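Local coordinates for CPXV203 protein (Cowpox virus, PDB 4HKJ) that probably binds host MHC class I molecules and retains them inside the infected cell, helping cowpox virus to evade T-cell recognition, at residues Cys22-Asp27 and Gly78-Tyr83; Lys26-Lys31 and Asn51-Val56; Gly44-Glu49 and Phe67-Thr72; Glu63-Ile68 and Asp99-Ile104. All blocks are in the same frame, centred on the assembly; numbering follows the deposited sequence.

Interaction 1: Cys22-Asp27 and Gly78-Tyr83; sequences CIQAKD and GVTHSY
Gln24 and His81 lie side by side and point the same way, a non-hydrogen-bonded pair on one face of two antiparallel strands. Gln24 CG stands opposite its own backbone N (chi1 -177°) and the chain stays extended from there, carrying the amide alongside the imidazole. The two flat groups are turned by only 21° from each other, and Gln24 NE2 comes 3.6 Å from His81 CE1. Thr80 also lies alongside Gln24, pointing the same way: its CB is 3.9 Å from Gln24 CG, and its OG1, over one face of the His81 ring and offset toward the rim, hydrogen-bonds to an acidic side chain of a partner protein chain. Cys22 shares this face, with SG 4.2 Å from His81 ND1, and its sulfur is joined to Cys169.

The backbones hold the side chains in register. Ile23 and Ser82 form a hydrogen-bonded pair, Ile23 N to Ser82 O at 2.8 Å and nearly straight, Ser82 N to Ile23 O also 2.8 Å but more bent. One step further, Ala25 N reaches Thr80 O at 2.8 Å, and beyond this pair the two segments diverge. On the reverse face Ile23 and Ser82 pack on Tyr53 of strand 53-59, which Ala25 also touches. Strand 15-25 sits between 81-88 and 141-152 in the five-stranded sheet, and the turn before 81-88 meets the partner protein.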
loop_
_atom_site.group_PDB
_atom_site.type_symbol
_atom_site.label_atom_id
_atom_site.label_comp_id
_atom_site.label_asym_id
_atom_site.label_seq_id
_atom_site.Cartn_x
_atom_site.Cartn_y
_atom_site.Cartn_z
ATOM N N CYS D 22 -0.618 6.782 -9.511
ATOM C CA CYS D 22 -1.792 6.040 -9.954
ATOM C C CYS D 22 -3.052 6.889 -9.827
ATOM O O CYS D 22 -3.390 7.358 -8.740
ATOM C CB CYS D 22 -1.946 4.743 -9.152
ATOM S SG CYS D 22 -3.294 3.667 -9.712
ATOM N N ILE D 23 -3.739 7.086 -10.946
ATOM C CA ILE D 23 -4.959 7.881 -10.967
ATOM C C ILE D 23 -6.164 7.004 -11.293
ATOM O O ILE D 23 -6.186 6.324 -12.319
ATOM C CB ILE D 23 -4.875 9.014 -12.008
ATOM C CG1 ILE D 23 -3.511 9.704 -11.945
ATOM C CG2 ILE D 23 -5.997 10.015 -11.797
ATOM C CD1 ILE D 23 -3.308 10.756 -13.015
ATOM N N GLN D 24 -7.163 7.019 -10.416
ATOM C CA GLN D 24 -8.381 6.247 -10.640
ATOM C C GLN D 24 -9.538 7.154 -11.050
ATOM O O GLN D 24 -9.805 8.168 -10.406
ATOM C CB GLN D 24 -8.753 5.437 -9.395
ATOM C CG GLN D 24 -9.977 4.549 -9.574
ATOM C CD GLN D 24 -10.278 3.706 -8.351
ATOM O OE1 GLN D 24 -10.144 4.165 -7.217
ATOM N NE2 GLN D 24 -10.686 2.462 -8.578
ATOM N N ALA D 25 -10.221 6.777 -12.127
ATOM C CA ALA D 25 -11.311 7.578 -12.671
ATOM C C ALA D 25 -12.547 7.532 -11.781
ATOM O O ALA D 25 -12.795 6.540 -11.095
ATOM C CB ALA D 25 -11.654 7.113 -14.077
ATOM N N LYS D 26 -13.320 8.613 -11.801
ATOM C CA LYS D 26 -14.553 8.691 -11.028
ATOM C C LYS D 26 -15.731 9.044 -11.928
ATOM O O LYS D 26 -15.655 9.978 -12.726
ATOM C CB LYS D 26 -14.420 9.726 -9.909
ATOM C CG LYS D 26 -15.692 9.938 -9.104
ATOM C CD LYS D 26 -15.478 10.946 -7.986
ATOM C CE LYS D 26 -16.722 11.086 -7.123
ATOM N NZ LYS D 26 -16.496 11.997 -5.969
ATOM N N ASP D 27 -16.811 8.278 -11.799
ATOM C CA ASP D 27 -18.051 8.510 -12.544
ATOM C C ASP D 27 -17.897 8.434 -14.065
ATOM O O ASP D 27 -18.790 8.852 -14.803
ATOM C CB ASP D 27 -18.692 9.844 -12.137
ATOM C CG ASP D 27 -19.073 9.882 -10.671
ATOM O OD1 ASP D 27 -19.412 8.816 -10.114
ATOM O OD2 ASP D 27 -19.032 10.978 -10.072
ATOM N N GLY D 78 -7.738 -1.951 -16.982
ATOM C CA GLY D 78 -9.168 -1.931 -16.742
ATOM C C GLY D 78 -9.840 -0.729 -17.374
ATOM O O GLY D 78 -9.531 -0.359 -18.506
ATOM N N VAL D 79 -10.754 -0.110 -16.635
ATOM C CA VAL D 79 -11.512 1.022 -17.149
ATOM C C VAL D 79 -11.423 2.249 -16.241
ATOM O O VAL D 79 -12.041 3.276 -16.519
ATOM C CB VAL D 79 -12.996 0.661 -17.351
ATOM C CG1 VAL D 79 -13.147 -0.384 -18.443
ATOM C CG2 VAL D 79 -13.603 0.166 -16.047
ATOM N N THR D 80 -10.657 2.142 -15.160
ATOM C CA THR D 80 -10.555 3.235 -14.193
ATOM C C THR D 80 -9.115 3.660 -13.898
ATOM O O THR D 80 -8.845 4.840 -13.670
ATOM C CB THR D 80 -11.250 2.880 -12.862
ATOM O OG1 THR D 80 -10.751 1.627 -12.377
ATOM C CG2 THR D 80 -12.755 2.783 -13.052
ATOM N N HIS D 81 -8.196 2.700 -13.903
ATOM C CA HIS D 81 -6.819 2.968 -13.499
ATOM C C HIS D 81 -5.951 3.538 -14.621
ATOM O O HIS D 81 -5.939 3.021 -15.739
ATOM C CB HIS D 81 -6.173 1.700 -12.934
ATOM C CG HIS D 81 -6.924 1.097 -11.790
ATOM N ND1 HIS D 81 -6.865 1.602 -10.509
ATOM C CD2 HIS D 81 -7.750 0.024 -11.732
ATOM C CE1 HIS D 81 -7.622 0.870 -9.713
ATOM N NE2 HIS D 81 -8.170 -0.094 -10.430
ATOM N N SER D 82 -5.224 4.606 -14.304
ATOM C CA SER D 82 -4.267 5.204 -15.229
ATOM C C SER D 82 -2.971 5.528 -14.489
ATOM O O SER D 82 -2.978 6.280 -13.514
ATOM C CB SER D 82 -4.846 6.468 -15.861
ATOM O OG SER D 82 -6.039 6.184 -16.566
ATOM N N TYR D 83 -1.864 4.961 -14.959
ATOM C CA TYR D 83 -0.580 5.102 -14.277
ATOM C C TYR D 83 0.423 5.925 -15.083
ATOM O O TYR D 83 0.509 5.797 -16.305
ATOM C CB TYR D 83 0.000 3.719 -13.961
ATOM C CG TYR D 83 1.379 3.751 -13.341
ATOM C CD1 TYR D 83 1.553 4.068 -12.002
ATOM C CD2 TYR D 83 2.506 3.452 -14.093
ATOM C CE1 TYR D 83 2.811 4.096 -11.431
ATOM C CE2 TYR D 83 3.768 3.478 -13.531
ATOM C CZ TYR D 83 3.915 3.801 -12.201
ATOM O OH TYR D 83 5.170 3.825 -11.640
#

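Interaction 2: Lys26-Lys31 and Asn51-Val56; sequences KDFYSK and NGYRVV
Ser30 and Lys31 run past Asn51 and Gly52, with Ser30 CA 5.5 Å from Gly52 CA and Lys31 CA 5.7 Å from Asn51 CA, and the two backbones pass each other without forming a beta ladder. The contact closes one end of the beta-sandwich: residues 26-31 form the loop leaving strand 15-25 of one sheet, while 51-56 make the turn into strand 53-59 of the other. Both Asn51 and Gly52 have positive phi, in keeping with the tight reversal between strands 45-50 and 53-59.

The side chains meet where two aromatic rings cross obliquely. Phe28 CG takes the position between its backbone N and carbonyl carbon (chi1 85°), which sends the ring inward toward the turn. Its far atom, Phe28 CZ, reaches Tyr53 CE1 at 4.0 Å, and that carbon lies at the rim of the Phe28 ring, in its plane. Tyr53 OH is likewise 4.0 Å from Phe28 CZ. Tyr53 also packs on Ile23 and Ala25 of strand 15-25, which joins the ring pair to the apolar interior between the sheets; Phe28 also touches Gln112, Glu113 and Cys140.

Ser30 lies next to the turn. Its CB is 4.0 Å from Asn51 O, and its OG makes a weak hydrogen bond with Val79 O. Further along the loop, Lys31 N is hydrogen-bonded to Gln112 OE1. The Lys31 carbonyl completes the contact: Asn51 CA directs its C-H at Lys31 O, 3.6 Å away, along an almost straight line of 162°.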
loop_
_atom_site.group_PDB
_atom_site.type_symbol
_atom_site.label_atom_id
_atom_site.label_comp_id
_atom_site.label_asym_id
_atom_site.label_seq_id
_atom_site.Cartn_x
_atom_site.Cartn_y
_atom_site.Cartn_z
ATOM N N LYS D 26 -13.320 8.613 -11.801
ATOM C CA LYS D 26 -14.553 8.691 -11.028
ATOM C C LYS D 26 -15.731 9.044 -11.928
ATOM O O LYS D 26 -15.655 9.978 -12.726
ATOM C CB LYS D 26 -14.420 9.726 -9.909
ATOM C CG LYS D 26 -15.692 9.938 -9.104
ATOM C CD LYS D 26 -15.478 10.946 -7.986
ATOM C CE LYS D 26 -16.722 11.086 -7.123
ATOM N NZ LYS D 26 -16.496 11.997 -5.969
ATOM N N ASP D 27 -16.811 8.278 -11.799
ATOM C CA ASP D 27 -18.051 8.510 -12.544
ATOM C C ASP D 27 -17.897 8.434 -14.065
ATOM O O ASP D 27 -18.790 8.852 -14.803
ATOM C CB ASP D 27 -18.692 9.844 -12.137
ATOM C CG ASP D 27 -19.073 9.882 -10.671
ATOM O OD1 ASP D 27 -19.412 8.816 -10.114
ATOM O OD2 ASP D 27 -19.032 10.978 -10.072
ATOM N N PHE D 28 -16.772 7.899 -14.531
ATOM C CA PHE D 28 -16.562 7.695 -15.962
ATOM C C PHE D 28 -15.489 6.644 -16.227
ATOM O O PHE D 28 -14.709 6.302 -15.338
ATOM C CB PHE D 28 -16.215 9.015 -16.666
ATOM C CG PHE D 28 -14.752 9.369 -16.626
ATOM C CD1 PHE D 28 -14.190 9.941 -15.496
ATOM C CD2 PHE D 28 -13.944 9.149 -17.730
ATOM C CE1 PHE D 28 -12.847 10.272 -15.464
ATOM C CE2 PHE D 28 -12.601 9.477 -17.702
ATOM C CZ PHE D 28 -12.053 10.040 -16.568
ATOM N N TYR D 29 -15.460 6.132 -17.452
ATOM C CA TYR D 29 -14.474 5.130 -17.839
ATOM C C TYR D 29 -13.316 5.759 -18.606
ATOM O O TYR D 29 -13.507 6.314 -19.689
ATOM C CB TYR D 29 -15.117 4.033 -18.690
ATOM C CG TYR D 29 -16.000 3.073 -17.921
ATOM C CD1 TYR D 29 -16.134 3.170 -16.542
ATOM C CD2 TYR D 29 -16.692 2.063 -18.576
ATOM C CE1 TYR D 29 -16.940 2.293 -15.838
ATOM C CE2 TYR D 29 -17.498 1.181 -17.883
ATOM C CZ TYR D 29 -17.619 1.299 -16.515
ATOM O OH TYR D 29 -18.421 0.421 -15.825
ATOM N N SER D 30 -12.118 5.671 -18.041
ATOM C CA SER D 30 -10.922 6.171 -18.707
ATOM C C SER D 30 -10.476 5.195 -19.790
ATOM O O SER D 30 -10.418 3.988 -19.562
ATOM C CB SER D 30 -9.796 6.407 -17.699
ATOM O OG SER D 30 -9.562 5.253 -16.913
ATOM N N LYS D 31 -10.167 5.727 -20.968
ATOM C CA LYS D 31 -9.790 4.897 -22.106
ATOM C C LYS D 31 -8.275 4.806 -22.270
ATOM O O LYS D 31 -7.563 5.800 -22.124
ATOM C CB LYS D 31 -10.425 5.435 -23.391
ATOM C CG LYS D 31 -10.150 4.590 -24.625
ATOM C CD LYS D 31 -10.839 5.160 -25.853
ATOM C CE LYS D 31 -10.544 4.321 -27.086
ATOM N NZ LYS D 31 -11.221 4.861 -28.295
ATOM N N ASN D 51 -4.464 8.858 -21.500
ATOM C CA ASN D 51 -5.306 8.116 -20.561
ATOM C C ASN D 51 -6.422 8.944 -19.927
ATOM O O ASN D 51 -6.766 8.750 -18.762
ATOM C CB ASN D 51 -4.454 7.429 -19.486
ATOM C CG ASN D 51 -3.468 6.436 -20.073
ATOM O OD1 ASN D 51 -3.124 6.506 -21.253
ATOM N ND2 ASN D 51 -3.007 5.504 -19.248
ATOM N N GLY D 52 -6.986 9.864 -20.705
ATOM C CA GLY D 52 -8.114 10.658 -20.252
ATOM C C GLY D 52 -7.721 11.863 -19.422
ATOM O O GLY D 52 -8.576 12.648 -19.013
ATOM N N TYR D 53 -6.426 12.016 -19.171
ATOM C CA TYR D 53 -5.940 13.135 -18.376
ATOM C C TYR D 53 -4.814 13.873 -19.081
ATOM O O TYR D 53 -4.088 13.294 -19.891
ATOM C CB TYR D 53 -5.439 12.655 -17.012
ATOM C CG TYR D 53 -6.382 11.724 -16.286
ATOM C CD1 TYR D 53 -7.660 12.134 -15.936
ATOM C CD2 TYR D 53 -5.983 10.442 -15.931
ATOM C CE1 TYR D 53 -8.524 11.286 -15.267
ATOM C CE2 TYR D 53 -6.837 9.588 -15.261
ATOM C CZ TYR D 53 -8.106 10.017 -14.932
ATOM O OH TYR D 53 -8.959 9.169 -14.265
ATOM N N ARG D 54 -4.677 15.156 -18.773
ATOM C CA ARG D 54 -3.494 15.903 -19.170
ATOM C C ARG D 54 -2.824 16.478 -17.924
ATOM O O ARG D 54 -3.466 17.134 -17.103
ATOM C CB ARG D 54 -3.820 16.982 -20.208
ATOM C CG ARG D 54 -4.720 18.106 -19.737
ATOM C CD ARG D 54 -4.902 19.133 -20.844
ATOM N NE ARG D 54 -3.626 19.474 -21.469
ATOM C CZ ARG D 54 -3.481 20.362 -22.447
ATOM N NH1 ARG D 54 -4.536 21.013 -22.920
ATOM N NH2 ARG D 54 -2.278 20.601 -22.951
ATOM N N VAL D 55 -1.536 16.199 -17.773
ATOM C CA VAL D 55 -0.835 16.517 -16.535
ATOM C C VAL D 55 0.296 17.516 -16.753
ATOM O O VAL D 55 1.110 17.359 -17.662
ATOM C CB VAL D 55 -0.278 15.239 -15.876
ATOM C CG1 VAL D 55 0.420 15.569 -14.570
ATOM C CG2 VAL D 55 -1.397 14.232 -15.648
ATOM N N VAL D 56 0.334 18.543 -15.911
ATOM C CA VAL D 56 1.375 19.559 -15.973
ATOM C C VAL D 56 2.300 19.441 -14.767
ATOM O O VAL D 56 1.840 19.372 -13.626
ATOM C CB VAL D 56 0.768 20.975 -16.006
ATOM C CG1 VAL D 56 1.867 22.020 -16.086
ATOM C CG2 VAL D 56 -0.191 21.118 -17.177
#

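Interaction 3: Gly44-Glu49 and Phe67-Thr72; sequences GGLITE and FIIATT
Leu46 reaches from strand 45-50 across the interior of the beta-sandwich to Phe67 and Ile69, on the run into strand 71-77 of the opposite sheet, and to Thr72 within it. Its CB heads for that segment, and CG, set between the backbone N and the carbonyl carbon (chi1 55°), comes 4.2 Å from Phe67 CE2. At the tip, the CD2 branch does most of the touching. Leu46 CD2 lies 3.8 Å from Phe67 CE2 and 3.9 Å from Ile69 CG2, crossing both side chains at about a right angle, and it also approaches Thr72 OG1. Leu46 also touches Val57 of its own sheet and Phe86 of the facing one.

Phe67 also grips the strand backbone. Gly45 CA sits over one face of the ring, 4.0 Å from its centroid and 24° off the normal, a CH-pi contact. Further along the strand, Thr48 faces Thr72; its OG1 is hydrogen-bonded to Ser36 O and Gln74 OE1, and Thr48 OG1 meets Thr72 CG2 at 4.3 Å.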
loop_
_atom_site.group_PDB
_atom_site.type_symbol
_atom_site.label_atom_id
_atom_site.label_comp_id
_atom_site.label_asym_id
_atom_site.label_seq_id
_atom_site.Cartn_x
_atom_site.Cartn_y
_atom_site.Cartn_z
ATOM N N GLY D 44 8.460 26.641 -17.510
ATOM C CA GLY D 44 9.434 25.579 -17.335
ATOM C C GLY D 44 8.843 24.308 -16.757
ATOM O O GLY D 44 8.264 24.319 -15.670
ATOM N N GLY D 45 8.988 23.208 -17.488
ATOM C CA GLY D 45 8.470 21.925 -17.048
ATOM C C GLY D 45 8.055 21.034 -18.202
ATOM O O GLY D 45 8.692 21.030 -19.256
ATOM N N LEU D 46 6.982 20.274 -18.003
ATOM C CA LEU D 46 6.479 19.376 -19.037
ATOM C C LEU D 46 4.966 19.187 -18.955
ATOM O O LEU D 46 4.379 19.254 -17.875
ATOM C CB LEU D 46 7.200 18.022 -18.983
ATOM C CG LEU D 46 7.223 17.224 -17.675
ATOM C CD1 LEU D 46 5.966 16.376 -17.494
ATOM C CD2 LEU D 46 8.469 16.350 -17.605
ATOM N N ILE D 47 4.345 18.952 -20.106
ATOM C CA ILE D 47 2.917 18.669 -20.173
ATOM C C ILE D 47 2.698 17.338 -20.882
ATOM O O ILE D 47 3.241 17.111 -21.963
ATOM C CB ILE D 47 2.155 19.765 -20.938
ATOM C CG1 ILE D 47 2.502 21.150 -20.388
ATOM C CG2 ILE D 47 0.655 19.521 -20.866
ATOM C CD1 ILE D 47 1.768 22.277 -21.077
ATOM N N THR D 48 1.905 16.459 -20.278
ATOM C CA THR D 48 1.649 15.150 -20.872
ATOM C C THR D 48 0.165 14.852 -21.067
ATOM O O THR D 48 -0.635 14.992 -20.145
ATOM C CB THR D 48 2.315 14.011 -20.061
ATOM O OG1 THR D 48 1.947 12.745 -20.623
ATOM C CG2 THR D 48 1.888 14.060 -18.603
ATOM N N GLU D 49 -0.194 14.448 -22.281
ATOM C CA GLU D 49 -1.568 14.071 -22.592
ATOM C C GLU D 49 -1.675 12.559 -22.756
ATOM O O GLU D 49 -0.849 11.943 -23.426
ATOM C CB GLU D 49 -2.047 14.760 -23.872
ATOM C CG GLU D 49 -1.986 16.280 -23.841
ATOM C CD GLU D 49 -0.650 16.825 -24.308
ATOM O OE1 GLU D 49 0.269 16.018 -24.563
ATOM O OE2 GLU D 49 -0.520 18.062 -24.425
ATOM N N PHE D 67 15.538 20.554 -15.989
ATOM C CA PHE D 67 14.416 19.973 -15.261
ATOM C C PHE D 67 14.812 18.610 -14.700
ATOM O O PHE D 67 15.520 17.844 -15.353
ATOM C CB PHE D 67 13.193 19.854 -16.177
ATOM C CG PHE D 67 11.895 19.678 -15.441
ATOM C CD1 PHE D 67 11.326 20.735 -14.749
ATOM C CD2 PHE D 67 11.235 18.462 -15.455
ATOM C CE1 PHE D 67 10.130 20.578 -14.073
ATOM C CE2 PHE D 67 10.038 18.299 -14.781
ATOM C CZ PHE D 67 9.485 19.358 -14.089
ATOM N N ILE D 68 14.358 18.314 -13.486
ATOM C CA ILE D 68 14.794 17.111 -12.782
ATOM C C ILE D 68 14.193 15.831 -13.369
ATOM O O ILE D 68 14.659 14.729 -13.079
ATOM C CB ILE D 68 14.497 17.201 -11.265
ATOM C CG1 ILE D 68 15.470 16.328 -10.469
ATOM C CG2 ILE D 68 13.055 16.826 -10.972
ATOM C CD1 ILE D 68 15.357 16.491 -8.969
ATOM N N ILE D 69 13.165 15.982 -14.197
ATOM C CA ILE D 69 12.544 14.839 -14.862
ATOM C C ILE D 69 12.946 14.781 -16.333
ATOM O O ILE D 69 12.905 15.791 -17.036
ATOM C CB ILE D 69 11.007 14.883 -14.741
ATOM C CG1 ILE D 69 10.594 14.888 -13.269
ATOM C CG2 ILE D 69 10.378 13.702 -15.464
ATOM C CD1 ILE D 69 9.096 14.917 -13.054
ATOM N N ALA D 70 13.339 13.597 -16.795
ATOM C CA ALA D 70 13.820 13.428 -18.164
ATOM C C ALA D 70 12.890 12.585 -19.038
ATOM O O ALA D 70 12.696 12.887 -20.215
ATOM C CB ALA D 70 15.225 12.839 -18.162
ATOM N N THR D 71 12.318 11.532 -18.461
ATOM C CA THR D 71 11.498 10.599 -19.231
ATOM C C THR D 71 10.099 10.436 -18.633
ATOM O O THR D 71 9.928 10.460 -17.415
ATOM C CB THR D 71 12.186 9.219 -19.346
ATOM O OG1 THR D 71 13.550 9.392 -19.748
ATOM C CG2 THR D 71 11.474 8.335 -20.360
ATOM N N THR D 72 9.102 10.276 -19.500
ATOM C CA THR D 72 7.721 10.081 -19.067
ATOM C C THR D 72 7.118 8.836 -19.715
ATOM O O THR D 72 7.245 8.634 -20.922
ATOM C CB THR D 72 6.847 11.300 -19.413
ATOM O OG1 THR D 72 7.536 12.506 -19.058
ATOM C CG2 THR D 72 5.523 11.239 -18.666
#

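Interaction 4: Glu63-Ile68 and Asp99-Ile104; sequences EPNPFI and DCSKHI
Ile68 drapes three of its carbons round the carbonyl oxygen of Ser101. CB is the nearest, with Ile68 CB to Ser101 O 3.6 Å; the CG2 and CD1 methyls come in from their own branches at almost the same range. CG1 stands roughly opposite the backbone N (chi1 -154°), which sends the longer branch one way and CG2 the other. Ile68 CD1 therefore ends 4.0 Å from Lys102 CG, while Ile68 CG2 packs against Ile104 CD1 at 3.7 Å. Lys102 bends at chi3 and carries its NZ to a hydrogen bond with Pro94 O, so that here it offers its aliphatic part.

Residues 100-102 form a short 3-10 turn leading into strand 103-110 of the six-stranded sheet. Residues 63-68, which lie across it, are part of the connection from strand 53-59 to strand 71-77 that links the two sheets of the beta-sandwich, and the start of that connection is tied to this turn by the Cys61-Cys100 disulfide. Further along, Asn65 CB rests 4.0 Å from Ser101 OG.

The turn is braced from within. Asp99 O accepts from Lys102 N at 2.9 Å and from His103 ND1 at 3.3 Å, the two donors arriving on opposite faces of the carbonyl plane. The oxygen lies in the His103 ring plane, and that ring stacks with His131.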
loop_
_atom_site.group_PDB
_atom_site.type_symbol
_atom_site.label_atom_id
_atom_site.label_comp_id
_atom_site.label_asym_id
_atom_site.label_seq_id
_atom_site.Cartn_x
_atom_site.Cartn_y
_atom_site.Cartn_z
ATOM N N GLU D 63 14.798 30.807 -13.148
ATOM C CA GLU D 63 15.995 30.818 -13.976
ATOM C C GLU D 63 16.073 29.510 -14.756
ATOM O O GLU D 63 15.801 28.444 -14.203
ATOM C CB GLU D 63 17.236 30.987 -13.094
ATOM C CG GLU D 63 18.520 31.300 -13.846
ATOM C CD GLU D 63 18.482 32.655 -14.528
ATOM O OE1 GLU D 63 17.715 33.532 -14.078
ATOM O OE2 GLU D 63 19.221 32.843 -15.518
ATOM N N PRO D 64 16.428 29.588 -16.052
ATOM C CA PRO D 64 16.545 28.395 -16.899
ATOM C C PRO D 64 17.512 27.353 -16.337
ATOM O O PRO D 64 18.728 27.490 -16.470
ATOM C CB PRO D 64 17.070 28.954 -18.230
ATOM C CG PRO D 64 17.556 30.341 -17.921
ATOM C CD PRO D 64 16.683 30.822 -16.812
ATOM N N ASN D 65 16.956 26.323 -15.707
ATOM C CA ASN D 65 17.737 25.221 -15.161
ATOM C C ASN D 65 17.255 23.890 -15.728
ATOM O O ASN D 65 16.098 23.770 -16.132
ATOM C CB ASN D 65 17.643 25.207 -13.632
ATOM C CG ASN D 65 18.341 26.391 -12.990
ATOM O OD1 ASN D 65 19.255 26.976 -13.570
ATOM N ND2 ASN D 65 17.915 26.745 -11.783
ATOM N N PRO D 66 18.145 22.883 -15.772
ATOM C CA PRO D 66 17.743 21.551 -16.240
ATOM C C PRO D 66 16.645 20.950 -15.368
ATOM O O PRO D 66 16.808 20.860 -14.151
ATOM C CB PRO D 66 19.035 20.731 -16.118
ATOM C CG PRO D 66 19.906 21.504 -15.176
ATOM C CD PRO D 66 19.576 22.936 -15.429
ATOM N N PHE D 67 15.538 20.554 -15.989
ATOM C CA PHE D 67 14.416 19.973 -15.261
ATOM C C PHE D 67 14.812 18.610 -14.700
ATOM O O PHE D 67 15.520 17.844 -15.353
ATOM C CB PHE D 67 13.193 19.854 -16.177
ATOM C CG PHE D 67 11.895 19.678 -15.441
ATOM C CD1 PHE D 67 11.326 20.735 -14.749
ATOM C CD2 PHE D 67 11.235 18.462 -15.455
ATOM C CE1 PHE D 67 10.130 20.578 -14.073
ATOM C CE2 PHE D 67 10.038 18.299 -14.781
ATOM C CZ PHE D 67 9.485 19.358 -14.089
ATOM N N ILE D 68 14.358 18.314 -13.486
ATOM C CA ILE D 68 14.794 17.111 -12.782
ATOM C C ILE D 68 14.193 15.831 -13.369
ATOM O O ILE D 68 14.659 14.729 -13.079
ATOM C CB ILE D 68 14.497 17.201 -11.265
ATOM C CG1 ILE D 68 15.470 16.328 -10.469
ATOM C CG2 ILE D 68 13.055 16.826 -10.972
ATOM C CD1 ILE D 68 15.357 16.491 -8.969
ATOM N N ASP D 99 18.067 23.765 -5.270
ATOM C CA ASP D 99 16.940 23.406 -4.416
ATOM C C ASP D 99 15.602 23.576 -5.130
ATOM O O ASP D 99 14.700 22.751 -4.978
ATOM C CB ASP D 99 16.960 24.234 -3.129
ATOM C CG ASP D 99 16.061 23.659 -2.053
ATOM O OD1 ASP D 99 16.505 22.733 -1.342
ATOM O OD2 ASP D 99 14.913 24.130 -1.914
ATOM N N CYS D 100 15.483 24.647 -5.910
ATOM C CA CYS D 100 14.243 24.963 -6.612
ATOM C C CYS D 100 13.836 23.863 -7.590
ATOM O O CYS D 100 12.648 23.637 -7.823
ATOM C CB CYS D 100 14.379 26.291 -7.357
ATOM S SG CYS D 100 15.649 26.287 -8.643
ATOM N N SER D 101 14.826 23.185 -8.163
ATOM C CA SER D 101 14.563 22.108 -9.108
ATOM C C SER D 101 14.112 20.837 -8.394
ATOM O O SER D 101 13.719 19.862 -9.037
ATOM C CB SER D 101 15.801 21.828 -9.960
ATOM O OG SER D 101 16.148 22.954 -10.744
ATOM N N LYS D 102 14.169 20.850 -7.065
ATOM C CA LYS D 102 13.758 19.694 -6.276
ATOM C C LYS D 102 12.398 19.900 -5.615
ATOM O O LYS D 102 11.941 19.066 -4.833
ATOM C CB LYS D 102 14.825 19.342 -5.237
ATOM C CG LYS D 102 16.135 18.873 -5.853
ATOM C CD LYS D 102 17.159 18.495 -4.795
ATOM C CE LYS D 102 17.621 19.708 -4.004
ATOM N NZ LYS D 102 18.678 19.345 -3.021
ATOM N N HIS D 103 11.755 21.019 -5.933
ATOM C CA HIS D 103 10.381 21.256 -5.513
ATOM C C HIS D 103 9.447 21.072 -6.701
ATOM O O HIS D 103 9.422 21.893 -7.618
ATOM C CB HIS D 103 10.223 22.655 -4.915
ATOM C CG HIS D 103 10.659 22.751 -3.487
ATOM N ND1 HIS D 103 11.983 22.843 -3.116
ATOM C CD2 HIS D 103 9.945 22.760 -2.336
ATOM C CE1 HIS D 103 12.066 22.910 -1.801
ATOM N NE2 HIS D 103 10.843 22.862 -1.302
ATOM N N ILE D 104 8.684 19.985 -6.676
ATOM C CA ILE D 104 7.845 19.603 -7.805
ATOM C C ILE D 104 6.371 19.923 -7.573
ATOM O O ILE D 104 5.805 19.572 -6.538
ATOM C CB ILE D 104 7.984 18.097 -8.109
ATOM C CG1 ILE D 104 9.448 17.731 -8.355
ATOM C CG2 ILE D 104 7.123 17.707 -9.298
ATOM C CD1 ILE D 104 10.077 18.467 -9.516
#

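Interactions 1 and 2 are neighbours at one end of the sandwich, their centres about 7 Å apart, and share Lys26 and Asp27; Ser30 N probably hydrogen-bonds to Val79 O at 2.8 Å. Interaction 2 meets interaction 3 along adjacent strands of the six-stranded sheet, where Val55 N probably bonds to Thr48 O, also at 2.8 Å. Phe67 and Ile68 belong to both interactions 3 and 4: Phe67 looks toward Gly45 and Leu46, Ile68 toward Ser101 and Ile104. Interaction 4 lies about 29 Å, centre to centre, from interaction 1, across the chain's middle. The partner protein touches interaction 1, whereas no other protein chain of the assembly reaches interactions 3 and 4.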